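Alpha-1,6-mannanase (Bacteroides thetaiotaomicron, PDB 4V1S) probably hydrolyses internal alpha-1,6-mannosidic linkages in alpha-mannan as a family 76 glycoside hydrolase of a gut symbiont. Local coordinates at residues 44-49 with 343-348; 79-85 with 112-116; 106-110 with 159-164; 313-317 with 375-379. All blocks are in the same frame, centred on the assembly; numbering follows the deposited sequence.

Contact 1 of 4, residues 44-49 with 343-348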
loop_
_atom_site.group_PDB
_atom_site.type_symbol
_atom_site.label_atom_id
_atom_site.label_comp_id
_atom_site.label_asym_id
_atom_site.label_seq_id
_atom_site.Cartn_x
_atom_site.Cartn_y
_atom_site.Cartn_z
ATOM N N ASN A 44 -19.182 -16.575 -0.228
ATOM C CA ASN A 44 -18.700 -15.325 -0.799
ATOM C C ASN A 44 -17.628 -15.563 -1.840
ATOM O O ASN A 44 -16.542 -16.079 -1.551
ATOM C CB ASN A 44 -18.121 -14.396 0.269
ATOM C CG ASN A 44 -19.138 -13.969 1.286
ATOM O OD1 ASN A 44 -20.294 -13.677 0.971
ATOM N ND2 ASN A 44 -18.691 -13.884 2.531
ATOM N N ASP A 45 -17.935 -15.146 -3.051
ATOM C CA ASP A 45 -17.073 -15.412 -4.158
ATOM C C ASP A 45 -16.190 -14.192 -4.360
ATOM O O ASP A 45 -16.423 -13.386 -5.259
ATOM C CB ASP A 45 -17.917 -15.700 -5.380
ATOM C CG ASP A 45 -17.117 -16.210 -6.538
ATOM O OD1 ASP A 45 -15.868 -16.260 -6.435
ATOM O OD2 ASP A 45 -17.764 -16.566 -7.563
ATOM N N TYR A 46 -15.172 -14.072 -3.513
ATOM C CA TYR A 46 -14.258 -12.925 -3.562
ATOM C C TYR A 46 -13.612 -12.746 -4.916
ATOM O O TYR A 46 -13.420 -11.630 -5.366
ATOM C CB TYR A 46 -13.164 -13.049 -2.492
ATOM C CG TYR A 46 -13.725 -13.097 -1.089
ATOM C CD1 TYR A 46 -14.343 -11.993 -0.533
ATOM C CD2 TYR A 46 -13.676 -14.276 -0.334
ATOM C CE1 TYR A 46 -14.919 -12.050 0.741
ATOM C CE2 TYR A 46 -14.225 -14.337 0.933
ATOM C CZ TYR A 46 -14.853 -13.221 1.466
ATOM O OH TYR A 46 -15.397 -13.264 2.727
ATOM N N TYR A 47 -13.247 -13.846 -5.562
ATOM C CA TYR A 47 -12.594 -13.762 -6.857
ATOM C C TYR A 47 -13.488 -13.108 -7.912
ATOM O O TYR A 47 -13.050 -12.209 -8.657
ATOM C CB TYR A 47 -12.210 -15.164 -7.296
ATOM C CG TYR A 47 -11.225 -15.268 -8.453
ATOM C CD1 TYR A 47 -9.942 -14.734 -8.360
ATOM C CD2 TYR A 47 -11.548 -15.951 -9.602
ATOM C CE1 TYR A 47 -9.033 -14.861 -9.386
ATOM C CE2 TYR A 47 -10.657 -16.077 -10.651
ATOM C CZ TYR A 47 -9.388 -15.537 -10.530
ATOM O OH TYR A 47 -8.482 -15.693 -11.556
ATOM N N THR A 48 -14.748 -13.537 -7.959
ATOM C CA THR A 48 -15.730 -12.875 -8.822
ATOM C C THR A 48 -15.937 -11.407 -8.450
ATOM O O THR A 48 -15.995 -10.555 -9.303
ATOM C CB THR A 48 -17.077 -13.631 -8.829
ATOM O OG1 THR A 48 -16.829 -14.897 -9.459
ATOM C CG2 THR A 48 -18.115 -12.893 -9.600
ATOM N N TRP A 49 -16.002 -11.116 -7.161
ATOM C CA TRP A 49 -16.155 -9.743 -6.736
ATOM C C TRP A 49 -15.013 -8.902 -7.260
ATOM O O TRP A 49 -15.227 -7.789 -7.689
ATOM C CB TRP A 49 -16.198 -9.620 -5.212
ATOM C CG TRP A 49 -17.376 -10.258 -4.564
ATOM C CD1 TRP A 49 -18.415 -10.879 -5.175
ATOM C CD2 TRP A 49 -17.616 -10.338 -3.158
ATOM N NE1 TRP A 49 -19.299 -11.356 -4.223
ATOM C CE2 TRP A 49 -18.832 -11.029 -2.978
ATOM C CE3 TRP A 49 -16.933 -9.869 -2.032
ATOM C CZ2 TRP A 49 -19.381 -11.266 -1.704
ATOM C CZ3 TRP A 49 -17.469 -10.121 -0.769
ATOM C CH2 TRP A 49 -18.679 -10.816 -0.622
ATOM N N ILE A 343 -13.776 -7.148 4.735
ATOM C CA ILE A 343 -13.931 -7.226 3.263
ATOM C C ILE A 343 -15.408 -7.457 2.887
ATOM O O ILE A 343 -15.916 -6.868 1.912
ATOM C CB ILE A 343 -12.938 -8.241 2.652
ATOM C CG1 ILE A 343 -11.502 -7.728 2.893
ATOM C CG2 ILE A 343 -13.203 -8.405 1.171
ATOM C CD1 ILE A 343 -10.422 -8.732 2.598
ATOM N N ASN A 344 -16.119 -8.269 3.663
ATOM C CA ASN A 344 -17.557 -8.467 3.431
ATOM C C ASN A 344 -18.310 -7.167 3.549
ATOM O O ASN A 344 -19.198 -6.898 2.768
ATOM C CB ASN A 344 -18.117 -9.524 4.398
ATOM C CG ASN A 344 -17.598 -10.944 4.102
ATOM O OD1 ASN A 344 -17.032 -11.224 3.055
ATOM N ND2 ASN A 344 -17.794 -11.833 5.041
ATOM N N PHE A 345 -17.939 -6.357 4.543
ATOM C CA PHE A 345 -18.548 -5.052 4.722
ATOM C C PHE A 345 -18.329 -4.146 3.512
ATOM O O PHE A 345 -19.233 -3.461 3.070
ATOM C CB PHE A 345 -18.019 -4.391 6.002
ATOM C CG PHE A 345 -18.592 -3.020 6.260
ATOM C CD1 PHE A 345 -19.776 -2.868 6.892
ATOM C CD2 PHE A 345 -17.883 -1.879 5.858
ATOM C CE1 PHE A 345 -20.291 -1.602 7.155
ATOM C CE2 PHE A 345 -18.392 -0.612 6.082
ATOM C CZ PHE A 345 -19.602 -0.483 6.750
ATOM N N ILE A 346 -17.115 -4.114 2.988
ATOM C CA ILE A 346 -16.855 -3.343 1.785
ATOM C C ILE A 346 -17.840 -3.716 0.674
ATOM O O ILE A 346 -18.469 -2.855 0.080
ATOM C CB ILE A 346 -15.393 -3.536 1.313
ATOM C CG1 ILE A 346 -14.416 -2.979 2.365
ATOM C CG2 ILE A 346 -15.173 -2.819 -0.020
ATOM C CD1 ILE A 346 -13.001 -3.442 2.117
ATOM N N HIS A 347 -17.987 -4.993 0.403
ATOM C CA HIS A 347 -18.892 -5.445 -0.682
ATOM C C HIS A 347 -20.368 -5.202 -0.375
ATOM O O HIS A 347 -21.141 -4.737 -1.217
ATOM C CB HIS A 347 -18.648 -6.906 -0.952
ATOM C CG HIS A 347 -19.366 -7.420 -2.152
ATOM N ND1 HIS A 347 -20.536 -8.139 -2.069
ATOM C CD2 HIS A 347 -19.108 -7.268 -3.471
ATOM C CE1 HIS A 347 -20.944 -8.447 -3.288
ATOM N NE2 HIS A 347 -20.088 -7.940 -4.154
ATOM N N ASN A 348 -20.759 -5.594 0.823
ATOM C CA ASN A 348 -22.163 -5.615 1.218
ATOM C C ASN A 348 -22.734 -4.257 1.591
ATOM O O ASN A 348 -23.926 -4.026 1.419
ATOM C CB ASN A 348 -22.352 -6.658 2.330
ATOM C CG ASN A 348 -22.010 -8.082 1.867
ATOM O OD1 ASN A 348 -21.941 -8.395 0.655
ATOM N ND2 ASN A 348 -21.767 -8.959 2.838
#
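The CA atoms of Trp-49 and His-347 stand 7.9 Å apart where the first turn of helix 46-61 comes up beside helix 334-350. The indole six-membered ring and the imidazole stack face to face, with centroids 3.5 Å apart and planes only 3° from parallel. His-347 swings CG away from its own N (chi1 -172°), which lays CB over the indole, 3.4 Å from Trp-49 CZ3. Tyr-46 CA backs the opposite indole face, and the imidazole's rotation is fixed by an in-plane bond from His-347 ND1 to Asn-348 OD1, 3.1 Å. Were Trp-49 an alanine, the imidazole face would probably lose its stacking partner and a gap would open between the helices. Next to the stack, Tyr-46 OH donates to Asn-344 OD1 at 2.6 Å; the side chains cross at about a right angle, ring and amide nearly coplanar. Asn-344 ND2 is engaged by Glu-40 O, so both ends of this amide are held. Asp-45 N-caps helix 46-61, OD1 taking a weak bond from Thr-48 N, while OD2 accepts from Thr-48 OG1 at 2.7 Å. The chain has twelve long helices, consistent with the (alpha/alpha)6 barrel of the family, and here helix 46-61 meets helix 334-350.

Contact 2 of 4, residues 79-85 with 112-116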
loop_
_atom_site.group_PDB
_atom_site.type_symbol
_atom_site.label_atom_id
_atom_site.label_comp_id
_atom_site.label_asym_id
_atom_site.label_seq_id
_atom_site.Cartn_x
_atom_site.Cartn_y
_atom_site.Cartn_z
ATOM N N SER A 79 -4.357 9.481 -14.609
ATOM C CA SER A 79 -4.277 9.223 -13.174
ATOM C C SER A 79 -2.897 9.458 -12.581
ATOM O O SER A 79 -1.853 9.218 -13.208
ATOM C CB SER A 79 -4.681 7.787 -12.890
ATOM O OG SER A 79 -3.871 6.849 -13.599
ATOM N N PHE A 80 -2.898 9.943 -11.344
ATOM C CA PHE A 80 -1.716 9.901 -10.522
ATOM C C PHE A 80 -1.322 8.450 -10.303
ATOM O O PHE A 80 -2.121 7.537 -10.463
ATOM C CB PHE A 80 -1.963 10.576 -9.187
ATOM C CG PHE A 80 -2.247 12.053 -9.292
ATOM C CD1 PHE A 80 -1.248 12.942 -9.627
ATOM C CD2 PHE A 80 -3.515 12.557 -9.035
ATOM C CE1 PHE A 80 -1.492 14.289 -9.743
ATOM C CE2 PHE A 80 -3.763 13.915 -9.124
ATOM C CZ PHE A 80 -2.742 14.779 -9.477
ATOM N N ILE A 81 -0.063 8.238 -9.953
ATOM C CA ILE A 81 0.459 6.886 -9.872
ATOM C C ILE A 81 -0.297 6.026 -8.832
ATOM O O ILE A 81 -0.489 4.798 -9.028
ATOM C CB ILE A 81 1.990 6.902 -9.642
ATOM C CG1 ILE A 81 2.598 5.551 -9.961
ATOM C CG2 ILE A 81 2.346 7.337 -8.223
ATOM C CD1 ILE A 81 4.114 5.561 -9.933
ATOM N N TRP A 82 -0.741 6.659 -7.742
ATOM C CA TRP A 82 -1.236 5.888 -6.568
ATOM C C TRP A 82 -2.312 4.844 -6.929
ATOM O O TRP A 82 -2.214 3.698 -6.547
ATOM C CB TRP A 82 -1.783 6.879 -5.533
ATOM C CG TRP A 82 -2.014 6.335 -4.181
ATOM C CD1 TRP A 82 -1.955 5.046 -3.768
ATOM C CD2 TRP A 82 -2.414 7.105 -3.060
ATOM N NE1 TRP A 82 -2.255 4.963 -2.419
ATOM C CE2 TRP A 82 -2.551 6.219 -1.965
ATOM C CE3 TRP A 82 -2.684 8.462 -2.871
ATOM C CZ2 TRP A 82 -2.941 6.648 -0.713
ATOM C CZ3 TRP A 82 -3.028 8.893 -1.603
ATOM C CH2 TRP A 82 -3.179 7.989 -0.552
ATOM N N GLY A 83 -3.363 5.249 -7.653
ATOM C CA GLY A 83 -4.445 4.308 -7.958
ATOM C C GLY A 83 -3.982 3.129 -8.776
ATOM O O GLY A 83 -4.513 2.044 -8.651
ATOM N N ASN A 84 -2.966 3.357 -9.620
ATOM C CA ASN A 84 -2.373 2.297 -10.392
ATOM C C ASN A 84 -1.590 1.314 -9.558
ATOM O O ASN A 84 -1.437 0.150 -9.943
ATOM C CB ASN A 84 -1.416 2.875 -11.459
ATOM C CG ASN A 84 -2.140 3.761 -12.445
ATOM O OD1 ASN A 84 -2.747 3.287 -13.401
ATOM N ND2 ASN A 84 -2.157 5.037 -12.165
ATOM N N ILE A 85 -1.086 1.765 -8.408
ATOM C CA ILE A 85 -0.353 0.857 -7.497
ATOM C C ILE A 85 -1.290 -0.200 -6.945
ATOM O O ILE A 85 -0.927 -1.381 -6.812
ATOM C CB ILE A 85 0.350 1.658 -6.377
ATOM C CG1 ILE A 85 1.348 2.675 -6.998
ATOM C CG2 ILE A 85 1.047 0.747 -5.389
ATOM C CD1 ILE A 85 1.985 3.600 -5.975
ATOM N N ASN A 112 2.657 -0.020 -18.204
ATOM C CA ASN A 112 2.067 1.280 -17.937
ATOM C C ASN A 112 2.884 2.085 -16.902
ATOM O O ASN A 112 3.033 3.298 -17.043
ATOM C CB ASN A 112 0.624 1.138 -17.480
ATOM C CG ASN A 112 -0.085 2.479 -17.389
ATOM O OD1 ASN A 112 -0.001 3.290 -18.308
ATOM N ND2 ASN A 112 -0.685 2.756 -16.239
ATOM N N PHE A 113 3.356 1.409 -15.868
ATOM C CA PHE A 113 4.212 2.019 -14.881
ATOM C C PHE A 113 5.464 2.607 -15.538
ATOM O O PHE A 113 5.950 3.646 -15.098
ATOM C CB PHE A 113 4.614 1.049 -13.745
ATOM C CG PHE A 113 3.685 1.109 -12.575
ATOM C CD1 PHE A 113 2.413 0.504 -12.638
ATOM C CD2 PHE A 113 4.013 1.826 -11.440
ATOM C CE1 PHE A 113 1.521 0.627 -11.588
ATOM C CE2 PHE A 113 3.103 1.959 -10.379
ATOM C CZ PHE A 113 1.867 1.352 -10.438
ATOM N N ASP A 114 5.948 1.990 -16.620
ATOM C CA ASP A 114 7.096 2.575 -17.340
ATOM C C ASP A 114 6.787 4.042 -17.828
ATOM O O ASP A 114 7.696 4.862 -17.961
ATOM C CB ASP A 114 7.506 1.685 -18.521
ATOM C CG ASP A 114 8.425 0.484 -18.132
ATOM O OD1 ASP A 114 9.046 0.418 -17.008
ATOM O OD2 ASP A 114 8.540 -0.404 -19.033
ATOM N N ASN A 115 5.508 4.345 -18.075
ATOM C CA ASN A 115 5.110 5.707 -18.456
ATOM C C ASN A 115 5.397 6.695 -17.364
ATOM O O ASN A 115 5.536 7.878 -17.646
ATOM C CB ASN A 115 3.663 5.798 -18.837
ATOM C CG ASN A 115 3.354 5.026 -20.100
ATOM O OD1 ASN A 115 4.082 5.102 -21.087
ATOM N ND2 ASN A 115 2.255 4.292 -20.082
ATOM N N TYR A 116 5.411 6.232 -16.117
ATOM C CA TYR A 116 5.697 7.078 -14.954
ATOM C C TYR A 116 7.168 7.077 -14.522
ATOM O O TYR A 116 7.540 7.784 -13.576
ATOM C CB TYR A 116 4.835 6.632 -13.773
ATOM C CG TYR A 116 3.327 6.759 -13.971
ATOM C CD1 TYR A 116 2.622 5.868 -14.759
ATOM C CD2 TYR A 116 2.611 7.777 -13.380
ATOM C CE1 TYR A 116 1.264 5.953 -14.912
ATOM C CE2 TYR A 116 1.234 7.852 -13.515
ATOM C CZ TYR A 116 0.574 6.989 -14.326
ATOM O OH TYR A 116 -0.785 7.118 -14.484
HETATM O O HOH W 1 -2.510 5.053 -15.566
HETATM O O HOH W 2 -1.668 0.789 -14.271
#
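Tyr-116 OH donates to the carbonyl oxygen of Ser-79 at 2.7 Å, tilted 34° from the carbonyl plane. The phenol ring lies alongside Ile-81, whose CB comes to 3.9 Å from Tyr-116 CD2; the two side chains run past each other in opposite directions. Ile-81 CG1, turned opposite its own N (chi1 -163°), is thereby brought over one face of the Tyr-116 ring and against Phe-113. Phe-113 enters from the preceding turn edge first, its rim directed at the backbone O of Asn-84 and N of Ile-85. Its CE2 touches Ile-81 CG1 at 3.7 Å, and its CZ touches Ile-85 CG1. Replacing Tyr-116 by a phenylalanine would probably leave the Ser-79 carbonyl without this donor and water 1 without one of its two acceptors. The pairing joins the start of helix 81-97 to the end of helix 99-114, closing the open end of a helical hairpin in what is consistent with the (alpha/alpha)6 barrel of family 76. Two waters bridge the polar side. Water 1 donates to Asn-84 OD1 at 2.8 Å and to Tyr-116 OH at 2.9 Å, and accepts from Asn-112 ND2; water 2 repeats the bridge between Asn-84 OD1 and Asn-112 ND2. Behind them, the Asn-84 amide is oriented by a straight bond from ND2 to Ser-79 OG, 2.9 Å and 171°, that lies in the amide plane. Ser-79 OG is itself bonded to Tyr-69 O. Asn-112 OD1 is engaged by Ser-68 OG and accepts from Asn-115 ND2 at 3.0 Å, which fixes the amide that serves both waters.

Contact 3 of 4, residues 106-110 with 159-164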
loop_
_atom_site.group_PDB
_atom_site.type_symbol
_atom_site.label_atom_id
_atom_site.label_comp_id
_atom_site.label_asym_id
_atom_site.label_seq_id
_atom_site.Cartn_x
_atom_site.Cartn_y
_atom_site.Cartn_z
ATOM N N LEU A 106 -0.682 -8.239 -15.454
ATOM C CA LEU A 106 0.422 -7.731 -14.627
ATOM C C LEU A 106 1.503 -7.089 -15.509
ATOM O O LEU A 106 1.994 -6.006 -15.204
ATOM C CB LEU A 106 1.007 -8.831 -13.744
ATOM C CG LEU A 106 2.228 -8.448 -12.905
ATOM C CD1 LEU A 106 1.960 -7.233 -12.012
ATOM C CD2 LEU A 106 2.663 -9.657 -12.104
ATOM N N MET A 107 1.882 -7.755 -16.601
ATOM C CA MET A 107 2.877 -7.200 -17.498
ATOM C C MET A 107 2.391 -5.904 -18.143
ATOM O O MET A 107 3.148 -4.935 -18.250
ATOM C CB MET A 107 3.283 -8.189 -18.576
ATOM C CG MET A 107 4.292 -7.601 -19.552
ATOM S SD MET A 107 5.842 -7.055 -18.767
ATOM C CE MET A 107 6.584 -8.624 -18.359
ATOM N N ASN A 108 1.133 -5.869 -18.571
ATOM C CA ASN A 108 0.588 -4.636 -19.133
ATOM C C ASN A 108 0.573 -3.462 -18.125
ATOM O O ASN A 108 0.831 -2.302 -18.455
ATOM C CB ASN A 108 -0.802 -4.881 -19.709
ATOM C CG ASN A 108 -0.753 -5.676 -20.989
ATOM O OD1 ASN A 108 0.260 -5.661 -21.700
ATOM N ND2 ASN A 108 -1.834 -6.382 -21.298
ATOM N N CYS A 109 0.309 -3.789 -16.865
ATOM C CA CYS A 109 0.379 -2.773 -15.802
ATOM C C CYS A 109 1.809 -2.312 -15.595
ATOM O O CYS A 109 2.078 -1.115 -15.532
ATOM C CB CYS A 109 -0.222 -3.403 -14.554
ATOM S SG CYS A 109 -0.155 -2.401 -13.103
ATOM N N PHE A 110 2.749 -3.253 -15.575
ATOM C CA PHE A 110 4.180 -2.898 -15.449
ATOM C C PHE A 110 4.651 -1.975 -16.554
ATOM O O PHE A 110 5.318 -0.944 -16.314
ATOM C CB PHE A 110 5.042 -4.155 -15.399
ATOM C CG PHE A 110 6.510 -3.864 -15.303
ATOM C CD1 PHE A 110 7.064 -3.408 -14.119
ATOM C CD2 PHE A 110 7.327 -3.986 -16.414
ATOM C CE1 PHE A 110 8.425 -3.136 -14.023
ATOM C CE2 PHE A 110 8.681 -3.704 -16.335
ATOM C CZ PHE A 110 9.235 -3.294 -15.131
ATOM N N THR A 159 6.426 -14.086 -10.204
ATOM C CA THR A 159 6.697 -14.376 -11.614
ATOM C C THR A 159 8.147 -14.682 -11.950
ATOM O O THR A 159 8.444 -15.246 -13.021
ATOM C CB THR A 159 6.322 -13.186 -12.523
ATOM O OG1 THR A 159 7.154 -12.061 -12.230
ATOM C CG2 THR A 159 4.856 -12.827 -12.377
ATOM N N GLN A 160 9.055 -14.230 -11.084
ATOM C CA GLN A 160 10.500 -14.322 -11.302
ATOM C C GLN A 160 10.975 -13.534 -12.529
ATOM O O GLN A 160 12.053 -13.800 -13.060
ATOM C CB GLN A 160 10.962 -15.778 -11.309
ATOM C CG GLN A 160 10.591 -16.467 -9.996
ATOM C CD GLN A 160 11.542 -16.119 -8.846
ATOM O OE1 GLN A 160 12.713 -16.551 -8.824
ATOM N NE2 GLN A 160 11.029 -15.419 -7.853
ATOM N N ASN A 161 10.213 -12.503 -12.901
ATOM C CA ASN A 161 10.588 -11.636 -14.005
ATOM C C ASN A 161 11.621 -10.626 -13.539
ATOM O O ASN A 161 11.352 -9.834 -12.622
ATOM C CB ASN A 161 9.355 -10.932 -14.536
ATOM C CG ASN A 161 9.667 -10.014 -15.692
ATOM O OD1 ASN A 161 10.356 -9.002 -15.529
ATOM N ND2 ASN A 161 9.145 -10.334 -16.853
ATOM N N ASN A 162 12.797 -10.666 -14.156
ATOM C CA ASN A 162 13.915 -9.833 -13.688
ATOM C C ASN A 162 13.686 -8.333 -13.878
ATOM O O ASN A 162 14.183 -7.531 -13.070
ATOM C CB ASN A 162 15.244 -10.291 -14.317
ATOM C CG ASN A 162 15.830 -11.555 -13.618
ATOM O OD1 ASN A 162 15.376 -11.955 -12.537
ATOM N ND2 ASN A 162 16.870 -12.152 -14.222
ATOM N N SER A 163 12.917 -7.952 -14.899
ATOM C CA SER A 163 12.636 -6.531 -15.127
ATOM C C SER A 163 11.836 -5.937 -13.957
ATOM O O SER A 163 12.053 -4.790 -13.596
ATOM C CB SER A 163 11.950 -6.298 -16.476
ATOM O OG SER A 163 10.617 -6.756 -16.478
ATOM N N TYR A 164 10.941 -6.724 -13.360
ATOM C CA TYR A 164 10.181 -6.251 -12.196
ATOM C C TYR A 164 11.123 -5.978 -11.010
ATOM O O TYR A 164 11.010 -4.952 -10.336
ATOM C CB TYR A 164 9.103 -7.262 -11.769
ATOM C CG TYR A 164 8.045 -7.601 -12.814
ATOM C CD1 TYR A 164 7.869 -6.863 -13.982
ATOM C CD2 TYR A 164 7.226 -8.692 -12.621
ATOM C CE1 TYR A 164 6.871 -7.215 -14.911
ATOM C CE2 TYR A 164 6.246 -9.039 -13.518
ATOM C CZ TYR A 164 6.058 -8.293 -14.654
ATOM O OH TYR A 164 5.080 -8.659 -15.537
#
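Tyr-164 pushes its ring rim into the face of Phe-110, CE1 lying 3.4 Å from Phe-110 CG and CD1 standing over the centre of that face. The rings meet obliquely, centroids 4.7 Å apart and planes at 56°. Met-107 sets CG opposite its backbone N, then bends at both chi2 (60°) and chi3 (71°), which curls CE to 3.2 Å from Tyr-164 OH and 3.4 Å from Asn-161 ND2. Its sulfur rests at the edge of the tyrosine ring, SD 5.2 Å from the ring centroid, a Met-aromatic contact. On the other flank Leu-106 CD2 serves two neighbours, meeting Thr-159 CG2 tip to tip at 3.9 Å and also touching Tyr-164 CE2. Asn-161 covers part of one tyrosine face with its CB while its OD1 N-caps the next helix, accepting from Tyr-164 N at 3.2 Å. Thr-159 OG1 accepts from Asn-161 N in an ST turn and also bonds Ala-155 O. The capped turn leads from helix 142-159 into helix 162-177, and its aromatic anchor joins helix 162-177 to helix 99-114, in a chain consistent with the (alpha/alpha)6 barrel of family 76.

Contact 4 of 4, residues 313-317 with 375-379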
loop_
_atom_site.group_PDB
_atom_site.type_symbol
_atom_site.label_atom_id
_atom_site.label_comp_id
_atom_site.label_asym_id
_atom_site.label_seq_id
_atom_site.Cartn_x
_atom_site.Cartn_y
_atom_site.Cartn_z
ATOM N N GLY A 313 -10.374 4.323 2.587
ATOM C CA GLY A 313 -10.021 2.959 2.189
ATOM C C GLY A 313 -8.591 2.780 1.733
ATOM O O GLY A 313 -7.962 1.791 2.067
ATOM N N TYR A 314 -8.092 3.761 0.989
ATOM C CA TYR A 314 -6.740 3.753 0.505
ATOM C C TYR A 314 -5.697 3.868 1.620
ATOM O O TYR A 314 -4.499 3.732 1.340
ATOM C CB TYR A 314 -6.501 4.801 -0.594
ATOM C CG TYR A 314 -6.928 6.194 -0.234
ATOM C CD1 TYR A 314 -6.241 6.938 0.721
ATOM C CD2 TYR A 314 -8.060 6.736 -0.769
ATOM C CE1 TYR A 314 -6.655 8.205 1.082
ATOM C CE2 TYR A 314 -8.462 8.025 -0.436
ATOM C CZ TYR A 314 -7.749 8.748 0.492
ATOM O OH TYR A 314 -8.148 10.003 0.872
ATOM N N PHE A 315 -6.153 4.080 2.863
ATOM C CA PHE A 315 -5.339 3.963 4.079
ATOM C C PHE A 315 -5.669 2.687 4.854
ATOM O O PHE A 315 -4.779 1.920 5.242
ATOM C CB PHE A 315 -5.533 5.148 5.034
ATOM C CG PHE A 315 -4.965 6.449 4.550
ATOM C CD1 PHE A 315 -4.048 6.533 3.500
ATOM C CD2 PHE A 315 -5.317 7.636 5.231
ATOM C CE1 PHE A 315 -3.528 7.769 3.148
ATOM C CE2 PHE A 315 -4.803 8.873 4.858
ATOM C CZ PHE A 315 -3.932 8.946 3.785
ATOM N N ALA A 316 -6.961 2.458 5.067
ATOM C CA ALA A 316 -7.410 1.426 6.034
ATOM C C ALA A 316 -7.143 -0.002 5.579
ATOM O O ALA A 316 -7.039 -0.876 6.402
ATOM C CB ALA A 316 -8.883 1.582 6.366
ATOM N N PHE A 317 -6.994 -0.198 4.258
ATOM C CA PHE A 317 -6.660 -1.511 3.685
ATOM C C PHE A 317 -5.402 -2.057 4.331
ATOM O O PHE A 317 -5.209 -3.308 4.406
ATOM C CB PHE A 317 -6.491 -1.425 2.152
ATOM C CG PHE A 317 -5.140 -0.929 1.775
ATOM C CD1 PHE A 317 -4.805 0.389 1.859
ATOM C CD2 PHE A 317 -4.123 -1.864 1.618
ATOM C CE1 PHE A 317 -3.497 0.795 1.654
ATOM C CE2 PHE A 317 -2.818 -1.471 1.383
ATOM C CZ PHE A 317 -2.513 -0.130 1.433
ATOM N N ARG A 375 -8.284 5.532 -7.037
ATOM C CA ARG A 375 -7.909 4.732 -5.885
ATOM C C ARG A 375 -9.070 4.129 -5.149
ATOM O O ARG A 375 -8.879 3.106 -4.453
ATOM C CB ARG A 375 -6.859 5.333 -4.953
ATOM C CG ARG A 375 -7.204 6.626 -4.458
ATOM C CD ARG A 375 -6.030 7.529 -4.031
ATOM N NE ARG A 375 -6.916 8.659 -3.877
ATOM C CZ ARG A 375 -6.877 9.633 -3.012
ATOM N NH1 ARG A 375 -5.886 9.773 -2.155
ATOM N NH2 ARG A 375 -7.889 10.510 -3.056
ATOM N N PHE A 376 -10.269 4.715 -5.273
ATOM C CA PHE A 376 -11.365 4.266 -4.413
ATOM C C PHE A 376 -11.769 2.805 -4.729
ATOM O O PHE A 376 -12.032 2.002 -3.828
ATOM C CB PHE A 376 -12.609 5.145 -4.526
ATOM C CG PHE A 376 -12.426 6.615 -4.196
ATOM C CD1 PHE A 376 -11.240 7.150 -3.686
ATOM C CD2 PHE A 376 -13.519 7.482 -4.386
ATOM C CE1 PHE A 376 -11.129 8.500 -3.421
ATOM C CE2 PHE A 376 -13.412 8.837 -4.113
ATOM C CZ PHE A 376 -12.211 9.355 -3.632
ATOM N N SER A 377 -11.877 2.468 -6.013
ATOM C CA SER A 377 -12.312 1.129 -6.378
ATOM C C SER A 377 -11.131 0.189 -6.534
ATOM O O SER A 377 -11.282 -1.008 -6.321
ATOM C CB SER A 377 -13.160 1.112 -7.645
ATOM O OG SER A 377 -14.445 1.657 -7.385
ATOM N N THR A 378 -9.946 0.711 -6.867
ATOM C CA THR A 378 -8.821 -0.198 -7.051
ATOM C C THR A 378 -8.390 -0.833 -5.695
ATOM O O THR A 378 -7.981 -2.002 -5.671
ATOM C CB THR A 378 -7.643 0.492 -7.723
ATOM O OG1 THR A 378 -7.219 1.623 -6.964
ATOM C CG2 THR A 378 -7.974 0.877 -9.187
ATOM N N VAL A 379 -8.464 -0.079 -4.586
ATOM C CA VAL A 379 -8.146 -0.679 -3.293
ATOM C C VAL A 379 -9.156 -1.777 -2.954
ATOM O O VAL A 379 -8.794 -2.777 -2.386
ATOM C CB VAL A 379 -7.998 0.351 -2.194
ATOM C CG1 VAL A 379 -9.283 1.136 -1.956
ATOM C CG2 VAL A 379 -7.504 -0.284 -0.922
HETATM O O HOH W 3 -5.596 11.702 -0.416
#
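The guanidinium of Arg-375 lies flat on the ring of Tyr-314, centres 3.9 Å apart and planes 11° from parallel, a stacked cation-pi pair. The overlap is offset: NH1 sits over the rim, 3.4 Å from Tyr-314 CZ, while Tyr-314 CE2 falls under the centre of the guanidinium. Arg-375 tucks CG in between its own N and C (chi1 55°) and then runs extended, bringing its flat end over the ring. Phe-376 meets the same ring at its edge, CE1 4.0 Å from Tyr-314 CE2. Further along, Val-379 CG2 presses on Phe-317 CB at 3.4 Å. The short helical segments run in nearly the same direction, 28° apart, with axes 9.3 Å from each other; they join the N-terminal ends of helices 313-330 and 374-394, in what is consistent with the family's (alpha/alpha)6 barrel. Water 3 lies in the guanidinium plane and accepts from Arg-375 NH1 at 2.6 Å, with a weak bond to Tyr-314 OH. Arg-375 NH2 also forms a salt bridge with Asp-373, and Tyr-314 OH bonds Glu-359. The positive charge, with a ring under one face and Asp-373 bonded to NH2, is likely to be stabilised by both.

In the fold
From the N terminus, contact 1 opens at 44-49 and closes only at 343-348, tying helix 46-61 to helix 334-350, so contacts 2 and 3 both nest inside its loop. Contact 2 opens at 79-85, but contact 3 starts at 106-110, before contact 2 closes at 112-116; the two cross, share helix 99-114 and touch through Asn-84 and Cys-109. Contact 3 closes at 159-164, joining helix 99-114 to helix 162-177. Contact 4 opens at 313-317, inside the loop of contact 1, and closes beyond it at 375-379, so these two also cross. Contacts 2 and 4, in series, meet in space through Trp-82 and a probable Gly-83 O to Thr-378 OG1 bond, joining helix 81-97 to helix 374-394.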